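Beta-hexosaminidase Amuc_2018 (Akkermansia muciniphila, PDB 6JEB) cleaves terminal, non-reducing N-acetylhexosamine units from beta-N-acetylhexosaminides, including unbranched N-glycans and chitobiose, as a glycoside hydrolase of family 20. Local coordinates at residues T64-Q67 / L68-L72; G163-T166 / K167-K171; S238-N241 / E242-D245. All blocks are in the same frame, centred on the assembly; numbering follows the deposited sequence.

Contact 1: residues T64-Q67 / L68-L72; sequences TLRQ and LRDQL
Leu65 and Arg69 meet one turn apart on helix 55-73, the helix that packs on the mixed beta-sheet of the alpha/beta domain preceding the catalytic barrel. The main-chain bonds are regular i to i+4 links with N-H...O angles of 154° to 162°. Leu68 N reaches Thr64 O at 2.9 Å, Arg69 N reaches Leu65 O at 2.8 Å, Asp70 N reaches Arg66 O at 3.0 Å, and Gln71 N closes the series on Gln67 O.

The main side-chain contact is made by Leu65. Its CG stands anti to the backbone N (chi1 -173°), which brings the isopropyl end back near Arg69. There CD2 lies 3.4 Å above the Arg69 guanidinium plane, over one face but displaced toward the rim, and its distance to Arg69 NH2 is 3.5 Å. Behind it, Leu65 CG is 3.7 Å from Arg69 CZ. Arg69 NH2, the nitrogen CD2 touches, also donates to Leu23 O, a second restraint on the group. With an alanine here, CG and both methyls are gone, and the guanidinium would probably lose this cover on one face and be held less firmly against turning, with the hydrogen bond to Leu23 O remaining.

Several polar side chains bind outside these segments. Asp70 OD1 forms a salt bridge with Arg451 of helix 434-452, and OD2 is hydrogen-bonded to Tyr118 OH, while Thr64 OG1 bonds Tyr39 on the sheet side, where Leu68 packs on Leu41 and Val43. The Arg69 chain runs extended from CG to NE, and at its base Arg69 CG passes 3.2 Å from Leu65 O.

Contact 2: residues G163-T166 / K167-K171; sequences GMYT and KQELK
With phi/psi of -88°/159°, Thr166 is still extended where it meets Glu169, and the helical angles begin at Lys167, which makes Thr166 the N-cap of helix 167-178. The two residues form a capping box, a reciprocal exchange between the cap and the third residue of the helix.

In one direction, Glu169 N donates to Thr166 OG1 at 2.9 Å. This hydroxyl is set between its own backbone N and carbonyl carbon (chi1 68°), the rotation that puts it within reach of Glu169 N. In the other direction, Thr166 N donates to Glu169 OE1 at 3.0 Å, meeting the carboxylate on its anti side and somewhat out of its plane. The two side chains cross at about a right angle, and Glu169 CG comes within 3.2 Å of Thr166 OG1. The regular helix pattern starts with Leu170 N bonding Thr166 O, also at 3.0 Å.

Beside the box lies an apolar contact between Tyr165 and Leu170, with Tyr165 CB 3.7 Å from Leu170 CG. The phenol is fixed farther out by Ile104 O, and its ring meets Phe103. In chain order, helix 167-178 lies between strands 123-127 and 183-187, the second and third of the TIM barrel; the Tyr165 side chain is about 10 Å from that of Ala401, a substrate-binding residue.

Glu169 OE1 has a second donor: a water bonds it at 2.7 Å and Met164 O at 2.8 Å, tying the incoming loop to the same oxygen that receives Thr166 N.

Contact 3: residues S238-N241 / E242-D245; sequences SVFN and ELKD
Glu242 folds back along helix 230-246 toward Ser238, one turn earlier, on a helix in the connection between the third and fourth strands of the TIM barrel. Its CB lies 3.4 Å from Val239 O, and CG, anti to its own carbonyl carbon, comes 3.5 Å from Ser238 O. The chain then bends at chi2 (-53°), and the carboxylate divides its work. OE2 accepts from a water at 2.8 Å, and the same water donates to Ser238 O, also at 2.8 Å. OE1 turns to a charge outside this helix, forming a salt bridge with Lys167.

Ser238 O also receives Glu242 N at 3.1 Å, tilted 25° from the carbonyl plane, so it serves a main-chain donor and a water together. On a different side of the helix, Leu243 CD1 lies obliquely to the Phe240 ring, 4.2 Å from CD1 of that ring and 4.3 Å from Val239 CG1.

Phe240 and Leu243 thus supply apolar contacts, Phe240 against Thr293, Leu296 and Leu297 of helix 282-299, while Glu242 presents a carboxylate whose rotation is probably restrained by the water on OE2 and the Lys167 salt bridge on OE1.

How the contacts relate
The three contacts follow one another along the chain, each a single run of eight or nine residues. Contact 1 lies on helix 55-73 of the N-terminal alpha/beta domain, its centre 34 Å from that of contact 2 and 40 Å from that of contact 3, with no touch to either. Contacts 2 and 3 share the catalytic TIM barrel, where helices 167-178 and 230-246 flank strand 183-187 in sequence, and their centres are only 13 Å apart. They touch through Lys167 NZ and Glu242 OE1 at 2.8 Å and Lys171 NZ and Asp245 OD2 at 2.7 Å. Salt bridges thus join the start of helix 167-178 to the end of helix 230-246, whereas contact 1's helix packs on the mixed sheet and against helix 434-452.

Contact 1: residues T64-Q67 / L68-L72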
ATOM      1  N   THR A  64       1.262   7.196 -19.684  1.00 12.88           N
ATOM      2  CA  THR A  64       0.988   6.415 -20.884  1.00 13.20           C
ATOM      3  C   THR A  64       1.954   6.772 -22.003  1.00 12.90           C
ATOM      4  O   THR A  64       2.472   5.885 -22.694  1.00 13.02           O
ATOM      5  CB  THR A  64      -0.460   6.647 -21.307  1.00 12.58           C
ATOM      6  OG1 THR A  64      -1.312   6.090 -20.299  1.00 13.30           O
ATOM      7  CG2 THR A  64      -0.753   5.993 -22.662  1.00 14.12           C
ATOM      8  N   LEU A  65       2.216   8.066 -22.195  1.00 13.48           N
ATOM      9  CA  LEU A  65       3.176   8.487 -23.213  1.00 13.98           C
ATOM     10  C   LEU A  65       4.549   7.871 -22.963  1.00 14.49           C
ATOM     11  O   LEU A  65       5.245   7.479 -23.909  1.00 15.19           O
ATOM     12  CB  LEU A  65       3.255  10.014 -23.241  1.00 15.85           C
ATOM     13  CG  LEU A  65       4.079  10.670 -24.346  1.00 16.58           C
ATOM     14  CD1 LEU A  65       3.564  10.234 -25.703  1.00 17.67           C
ATOM     15  CD2 LEU A  65       4.032  12.191 -24.200  1.00 18.57           C
ATOM     16  N   ARG A  66       4.947   7.769 -21.693  1.00 14.65           N
ATOM     17  CA  ARG A  66       6.222   7.149 -21.348  0.70 14.70           C
ATOM     18  C   ARG A  66       6.253   5.691 -21.798  1.00 15.19           C
ATOM     19  O   ARG A  66       7.247   5.225 -22.370  1.00 15.54           O
ATOM     20  CB  ARG A  66       6.420   7.279 -19.834  0.70 16.06           C
ATOM     21  CG  ARG A  66       7.713   6.749 -19.268  0.70 17.62           C
ATOM     22  CD  ARG A  66       7.932   7.270 -17.830  0.70 18.83           C
ATOM     23  NE  ARG A  66       6.783   6.996 -16.967  0.70 19.20           N
ATOM     24  CZ  ARG A  66       6.466   7.690 -15.875  0.70 18.07           C
ATOM     25  NH1 ARG A  66       7.209   8.723 -15.481  0.70 19.53           N
ATOM     26  NH2 ARG A  66       5.405   7.342 -15.168  0.70 13.45           N
ATOM     27  N   GLN A  67       5.165   4.950 -21.540  1.00 14.18           N
ATOM     28  CA  GLN A  67       5.119   3.552 -21.960  1.00 13.21           C
ATOM     29  C   GLN A  67       5.122   3.436 -23.479  1.00 15.20           C
ATOM     30  O   GLN A  67       5.767   2.537 -24.036  1.00 16.26           O
ATOM     31  CB  GLN A  67       3.908   2.840 -21.355  1.00 14.35           C
ATOM     32  CG  GLN A  67       4.006   2.695 -19.845  1.00 13.96           C
ATOM     33  CD  GLN A  67       3.093   1.615 -19.295  1.00 13.07           C
ATOM     34  OE1 GLN A  67       2.327   0.995 -20.037  1.00 14.60           O
ATOM     35  NE2 GLN A  67       3.178   1.372 -17.991  1.00 13.16           N
ATOM     36  N   LEU A  68       4.413   4.337 -24.167  1.00 14.55           N
ATOM     37  CA  LEU A  68       4.425   4.319 -25.628  1.00 14.52           C
ATOM     38  C   LEU A  68       5.811   4.639 -26.170  1.00 15.44           C
ATOM     39  O   LEU A  68       6.229   4.069 -27.186  1.00 16.07           O
ATOM     40  CB  LEU A  68       3.390   5.296 -26.181  1.00 15.44           C
ATOM     41  CG  LEU A  68       1.932   4.888 -25.986  1.00 16.55           C
ATOM     42  CD1 LEU A  68       1.040   6.004 -26.487  1.00 17.60           C
ATOM     43  CD2 LEU A  68       1.634   3.577 -26.707  1.00 18.21           C
ATOM     44  N   ARG A  69       6.536   5.548 -25.510  1.00 15.51           N
ATOM     45  CA  ARG A  69       7.907   5.830 -25.928  1.00 15.70           C
ATOM     46  C   ARG A  69       8.805   4.618 -25.729  1.00 16.22           C
ATOM     47  O   ARG A  69       9.674   4.338 -26.568  1.00 17.94           O
ATOM     48  CB  ARG A  69       8.446   7.055 -25.193  1.00 17.16           C
ATOM     49  CG  ARG A  69       7.795   8.331 -25.670  1.00 18.60           C
ATOM     50  CD  ARG A  69       8.187   9.553 -24.879  1.00 23.58           C
ATOM     51  NE  ARG A  69       7.687  10.740 -25.569  1.00 26.60           N
ATOM     52  CZ  ARG A  69       7.501  11.927 -25.007  1.00 29.37           C
ATOM     53  NH1 ARG A  69       7.762  12.110 -23.717  1.00 31.32           N
ATOM     54  NH2 ARG A  69       7.043  12.929 -25.745  1.00 28.08           N
ATOM     55  N   ASP A  70       8.616   3.890 -24.625  1.00 16.15           N
ATOM     56  CA  ASP A  70       9.377   2.662 -24.424  1.00 16.54           C
ATOM     57  C   ASP A  70       9.036   1.628 -25.492  1.00 16.87           C
ATOM     58  O   ASP A  70       9.924   0.934 -26.004  1.00 18.33           O
ATOM     59  CB  ASP A  70       9.144   2.111 -23.016  1.00 17.22           C
ATOM     60  CG  ASP A  70       9.743   3.003 -21.929  1.00 18.99           C
ATOM     61  OD1 ASP A  70      10.608   3.848 -22.247  1.00 19.87           O
ATOM     62  OD2 ASP A  70       9.350   2.853 -20.752  1.00 16.78           O
ATOM     63  N   GLN A  71       7.755   1.523 -25.856  1.00 16.38           N
ATOM     64  CA  GLN A  71       7.374   0.617 -26.935  1.00 17.13           C
ATOM     65  C   GLN A  71       8.014   1.031 -28.258  1.00 17.27           C
ATOM     66  O   GLN A  71       8.616   0.204 -28.960  1.00 19.78           O
ATOM     67  CB  GLN A  71       5.849   0.545 -27.063  1.00 17.48           C
ATOM     68  CG  GLN A  71       5.419  -0.466 -28.125  1.00 19.87           C
ATOM     69  CD  GLN A  71       3.912  -0.622 -28.231  1.00 23.15           C
ATOM     70  OE1 GLN A  71       3.164  -0.176 -27.360  1.00 24.66           O
ATOM     71  NE2 GLN A  71       3.461  -1.269 -29.299  1.00 25.83           N
ATOM     72  N   LEU A  72       7.912   2.315 -28.606  1.00 17.08           N
ATOM     73  CA  LEU A  72       8.465   2.785 -29.873  1.00 18.51           C
ATOM     74  C   LEU A  72       9.973   2.567 -29.935  1.00 20.01           C
ATOM     75  O   LEU A  72      10.519   2.251 -31.000  1.00 21.63           O
ATOM     76  CB  LEU A  72       8.117   4.262 -30.072  1.00 18.86           C
ATOM     77  CG  LEU A  72       8.707   4.961 -31.301  1.00 19.88           C
ATOM     78  CD1 LEU A  72       8.265   4.281 -32.598  1.00 20.60           C
ATOM     79  CD2 LEU A  72       8.327   6.442 -31.300  1.00 21.06           C
TER

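Contact 2: residues G163-T166 / K167-K171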
ATOM      1  N   GLY A 163      17.393   0.841  11.686  1.00 12.49           N
ATOM      2  CA  GLY A 163      17.199   1.937  10.766  1.00 12.39           C
ATOM      3  C   GLY A 163      16.077   2.835  11.229  1.00 11.91           C
ATOM      4  O   GLY A 163      15.107   2.370  11.837  1.00 12.61           O
ATOM      5  N   MET A 164      16.195   4.127  10.959  1.00 12.23           N
ATOM      6  CA  MET A 164      15.103   5.048  11.244  1.00 11.85           C
ATOM      7  C   MET A 164      15.208   6.190  10.248  1.00 12.05           C
ATOM      8  O   MET A 164      16.312   6.681   9.994  1.00 13.94           O
ATOM      9  CB  MET A 164      15.198   5.573  12.683  1.00 13.27           C
ATOM     10  CG  MET A 164      14.085   6.559  13.033  1.00 15.69           C
ATOM     11  SD  MET A 164      14.081   7.073  14.759  1.00 15.74           S
ATOM     12  CE  MET A 164      12.794   6.016  15.436  1.00 15.93           C
ATOM     13  N   TYR A 165      14.074   6.590   9.664  1.00 11.93           N
ATOM     14  CA  TYR A 165      14.077   7.729   8.757  1.00 12.11           C
ATOM     15  C   TYR A 165      14.324   9.011   9.538  1.00 12.46           C
ATOM     16  O   TYR A 165      13.996   9.112  10.720  1.00 14.16           O
ATOM     17  CB  TYR A 165      12.734   7.820   8.013  1.00 12.47           C
ATOM     18  CG  TYR A 165      12.536   6.615   7.134  1.00 11.40           C
ATOM     19  CD1 TYR A 165      13.329   6.425   6.004  1.00 12.86           C
ATOM     20  CD2 TYR A 165      11.600   5.638   7.457  1.00 12.35           C
ATOM     21  CE1 TYR A 165      13.189   5.300   5.218  1.00 12.12           C
ATOM     22  CE2 TYR A 165      11.448   4.513   6.674  1.00 13.28           C
ATOM     23  CZ  TYR A 165      12.247   4.346   5.560  1.00 13.38           C
ATOM     24  OH  TYR A 165      12.104   3.215   4.789  1.00 14.65           O
ATOM     25  N   THR A 166      14.933   9.990   8.878  1.00 13.93           N
ATOM     26  CA  THR A 166      14.921  11.336   9.431  1.00 13.55           C
ATOM     27  C   THR A 166      13.673  12.061   8.945  1.00 13.14           C
ATOM     28  O   THR A 166      13.065  11.694   7.933  1.00 14.02           O
ATOM     29  CB  THR A 166      16.152  12.132   8.996  1.00 14.73           C
ATOM     30  OG1 THR A 166      16.078  12.384   7.586  1.00 15.91           O
ATOM     31  CG2 THR A 166      17.429  11.366   9.303  1.00 15.94           C
ATOM     32  N   LYS A 167      13.294  13.111   9.680  1.00 13.98           N
ATOM     33  CA  LYS A 167      12.179  13.944   9.240  1.00 14.58           C
ATOM     34  C   LYS A 167      12.442  14.515   7.852  1.00 14.16           C
ATOM     35  O   LYS A 167      11.540  14.561   7.008  1.00 15.63           O
ATOM     36  CB  LYS A 167      11.924  15.062  10.257  1.00 17.75           C
ATOM     37  CG  LYS A 167      10.763  15.988   9.903  1.00 20.33           C
ATOM     38  CD  LYS A 167      10.477  16.944  11.056  1.00 23.87           C
ATOM     39  CE  LYS A 167       8.995  17.089  11.300  1.00 25.55           C
ATOM     40  NZ  LYS A 167       8.689  17.943  12.491  1.00 24.80           N
ATOM     41  N   GLN A 168      13.684  14.929   7.592  1.00 15.26           N
ATOM     42  CA  GLN A 168      14.035  15.464   6.280  1.00 17.15           C
ATOM     43  C   GLN A 168      13.886  14.408   5.184  1.00 14.93           C
ATOM     44  O   GLN A 168      13.418  14.715   4.078  1.00 16.11           O
ATOM     45  CB  GLN A 168      15.459  16.013   6.335  1.00 20.32           C
ATOM     46  CG  GLN A 168      15.865  16.845   5.145  1.00 25.24           C
ATOM     47  CD  GLN A 168      17.183  17.567   5.384  1.00 26.97           C
ATOM     48  OE1 GLN A 168      17.215  18.645   5.984  1.00 31.68           O
ATOM     49  NE2 GLN A 168      18.280  16.971   4.928  1.00 27.97           N
ATOM     50  N   GLU A 169      14.265  13.157   5.469  1.00 14.17           N
ATOM     51  CA  GLU A 169      14.061  12.092   4.489  1.00 13.82           C
ATOM     52  C   GLU A 169      12.582  11.869   4.200  1.00 12.42           C
ATOM     53  O   GLU A 169      12.198  11.624   3.052  1.00 13.17           O
ATOM     54  CB  GLU A 169      14.698  10.788   4.965  1.00 14.82           C
ATOM     55  CG  GLU A 169      16.199  10.722   4.800  1.00 16.20           C
ATOM     56  CD  GLU A 169      16.768   9.444   5.400  1.00 17.97           C
ATOM     57  OE1 GLU A 169      16.199   8.963   6.410  1.00 16.65           O
ATOM     58  OE2 GLU A 169      17.774   8.919   4.859  1.00 22.49           O
ATOM     59  N   LEU A 170      11.738  11.892   5.235  1.00 12.33           N
ATOM     60  CA  LEU A 170      10.316  11.666   4.995  1.00 12.24           C
ATOM     61  C   LEU A 170       9.695  12.821   4.214  1.00 11.72           C
ATOM     62  O   LEU A 170       8.846  12.596   3.339  1.00 13.18           O
ATOM     63  CB  LEU A 170       9.589  11.397   6.310  1.00 12.23           C
ATOM     64  CG  LEU A 170      10.014  10.089   6.983  1.00 13.03           C
ATOM     65  CD1 LEU A 170       9.388   9.961   8.361  1.00 14.88           C
ATOM     66  CD2 LEU A 170       9.658   8.875   6.127  1.00 13.66           C
ATOM     67  N   LYS A 171      10.124  14.061   4.491  1.00 12.66           N
ATOM     68  CA  LYS A 171       9.631  15.189   3.705  1.00 12.36           C
ATOM     69  C   LYS A 171      10.128  15.116   2.266  1.00 13.01           C
ATOM     70  O   LYS A 171       9.397  15.482   1.333  1.00 13.79           O
ATOM     71  CB  LYS A 171       9.995  16.521   4.368  1.00 13.55           C
ATOM     72  CG  LYS A 171       9.257  16.748   5.689  1.00 15.15           C
ATOM     73  CD  LYS A 171       9.494  18.133   6.271  1.00 17.05           C
ATOM     74  CE  LYS A 171       8.579  18.371   7.469  1.00 22.31           C
ATOM     75  NZ  LYS A 171       8.618  19.771   8.001  1.00 27.21           N
TER
HETATM   76  O   HOH W   1      17.896   7.366   7.818  1.00 22.71           O

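Contact 3: residues S238-N241 / E242-D245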
ATOM      1  N   SER A 238       1.781  13.398  20.173  1.00 16.10           N
ATOM      2  CA  SER A 238       3.062  13.831  19.618  1.00 14.95           C
ATOM      3  C   SER A 238       3.337  13.159  18.285  1.00 13.99           C
ATOM      4  O   SER A 238       3.830  13.804  17.353  1.00 15.44           O
ATOM      5  CB  SER A 238       4.197  13.523  20.591  1.00 17.22           C
ATOM      6  OG  SER A 238       4.006  14.197  21.817  1.00 22.00           O
ATOM      7  N   VAL A 239       3.058  11.854  18.190  1.00 13.68           N
ATOM      8  CA  VAL A 239       3.216  11.143  16.922  1.00 13.41           C
ATOM      9  C   VAL A 239       2.382  11.815  15.841  1.00 13.68           C
ATOM     10  O   VAL A 239       2.870  12.112  14.744  1.00 13.93           O
ATOM     11  CB  VAL A 239       2.831   9.662  17.085  1.00 13.24           C
ATOM     12  CG1 VAL A 239       2.806   8.967  15.723  1.00 14.49           C
ATOM     13  CG2 VAL A 239       3.791   8.963  18.032  1.00 13.93           C
ATOM     14  N   PHE A 240       1.105  12.062  16.137  1.00 14.18           N
ATOM     15  CA  PHE A 240       0.212  12.623  15.131  1.00 14.44           C
ATOM     16  C   PHE A 240       0.615  14.041  14.744  1.00 13.68           C
ATOM     17  O   PHE A 240       0.413  14.441  13.591  1.00 15.04           O
ATOM     18  CB  PHE A 240      -1.239  12.585  15.617  1.00 14.35           C
ATOM     19  CG  PHE A 240      -1.770  11.196  15.877  1.00 14.30           C
ATOM     20  CD1 PHE A 240      -1.165  10.074  15.333  1.00 15.05           C
ATOM     21  CD2 PHE A 240      -2.888  11.023  16.683  1.00 15.78           C
ATOM     22  CE1 PHE A 240      -1.670   8.799  15.583  1.00 15.71           C
ATOM     23  CE2 PHE A 240      -3.400   9.759  16.940  1.00 15.53           C
ATOM     24  CZ  PHE A 240      -2.788   8.642  16.390  1.00 15.68           C
ATOM     25  N   ASN A 241       1.161  14.820  15.684  1.00 14.45           N
ATOM     26  CA  ASN A 241       1.659  16.148  15.334  0.50 15.11           C
ATOM     27  C   ASN A 241       2.805  16.059  14.332  1.00 15.30           C
ATOM     28  O   ASN A 241       2.877  16.858  13.387  1.00 15.78           O
ATOM     29  CB  ASN A 241       2.076  16.911  16.594  0.50 17.74           C
ATOM     30  CG  ASN A 241       0.886  17.391  17.408  0.50 21.77           C
ATOM     31  OD1 ASN A 241      -0.221  17.536  16.885  0.50 25.29           O
ATOM     32  ND2 ASN A 241       1.111  17.649  18.693  0.50 22.45           N
ATOM     33  N   GLU A 242       3.708  15.089  14.510  1.00 14.89           N
ATOM     34  CA  GLU A 242       4.767  14.898  13.522  1.00 14.80           C
ATOM     35  C   GLU A 242       4.185  14.510  12.175  1.00 14.42           C
ATOM     36  O   GLU A 242       4.629  15.003  11.131  1.00 15.83           O
ATOM     37  CB  GLU A 242       5.753  13.820  13.976  1.00 15.77           C
ATOM     38  CG  GLU A 242       6.566  14.225  15.164  1.00 17.83           C
ATOM     39  CD  GLU A 242       7.260  15.552  14.941  1.00 19.15           C
ATOM     40  OE1 GLU A 242       8.082  15.639  14.000  1.00 19.02           O
ATOM     41  OE2 GLU A 242       6.976  16.500  15.701  1.00 21.52           O
ATOM     42  N   LEU A 243       3.190  13.620  12.175  1.00 13.60           N
ATOM     43  CA  LEU A 243       2.582  13.214  10.914  1.00 14.09           C
ATOM     44  C   LEU A 243       1.902  14.391  10.229  1.00 12.99           C
ATOM     45  O   LEU A 243       1.925  14.493   8.999  1.00 13.91           O
ATOM     46  CB  LEU A 243       1.596  12.073  11.148  1.00 13.14           C
ATOM     47  CG  LEU A 243       2.186  10.783  11.735  1.00 12.66           C
ATOM     48  CD1 LEU A 243       1.105   9.707  11.841  1.00 14.01           C
ATOM     49  CD2 LEU A 243       3.381  10.292  10.917  1.00 14.70           C
ATOM     50  N   LYS A 244       1.293  15.291  11.009  1.00 14.88           N
ATOM     51  CA  LYS A 244       0.684  16.490  10.434  1.00 15.53           C
ATOM     52  C   LYS A 244       1.730  17.348   9.727  1.00 16.20           C
ATOM     53  O   LYS A 244       1.481  17.883   8.635  1.00 17.10           O
ATOM     54  CB  LYS A 244      -0.020  17.290  11.537  1.00 18.44           C
ATOM     55  CG  LYS A 244      -0.636  18.599  11.075  1.00 21.31           C
ATOM     56  CD  LYS A 244      -1.834  18.370  10.189  1.00 27.33           C
ATOM     57  CE  LYS A 244      -2.486  19.698   9.796  1.00 31.56           C
ATOM     58  NZ  LYS A 244      -3.732  19.516   8.997  1.00 34.86           N
ATOM     59  N   ASP A 245       2.911  17.481  10.334  1.00 16.74           N
ATOM     60  CA  ASP A 245       3.958  18.283   9.719  0.50 17.13           C
ATOM     61  C   ASP A 245       4.514  17.616   8.465  1.00 17.10           C
ATOM     62  O   ASP A 245       4.799  18.302   7.476  1.00 17.97           O
ATOM     63  CB  ASP A 245       5.066  18.551  10.735  0.50 17.92           C
ATOM     64  CG  ASP A 245       6.065  19.564  10.242  0.50 23.17           C
ATOM     65  OD1 ASP A 245       5.638  20.647   9.794  0.50 27.26           O
ATOM     66  OD2 ASP A 245       7.273  19.286  10.310  0.50 26.26           O
TER
HETATM   67  O   HOH W   2       5.418  16.077  17.942  1.00 23.52           O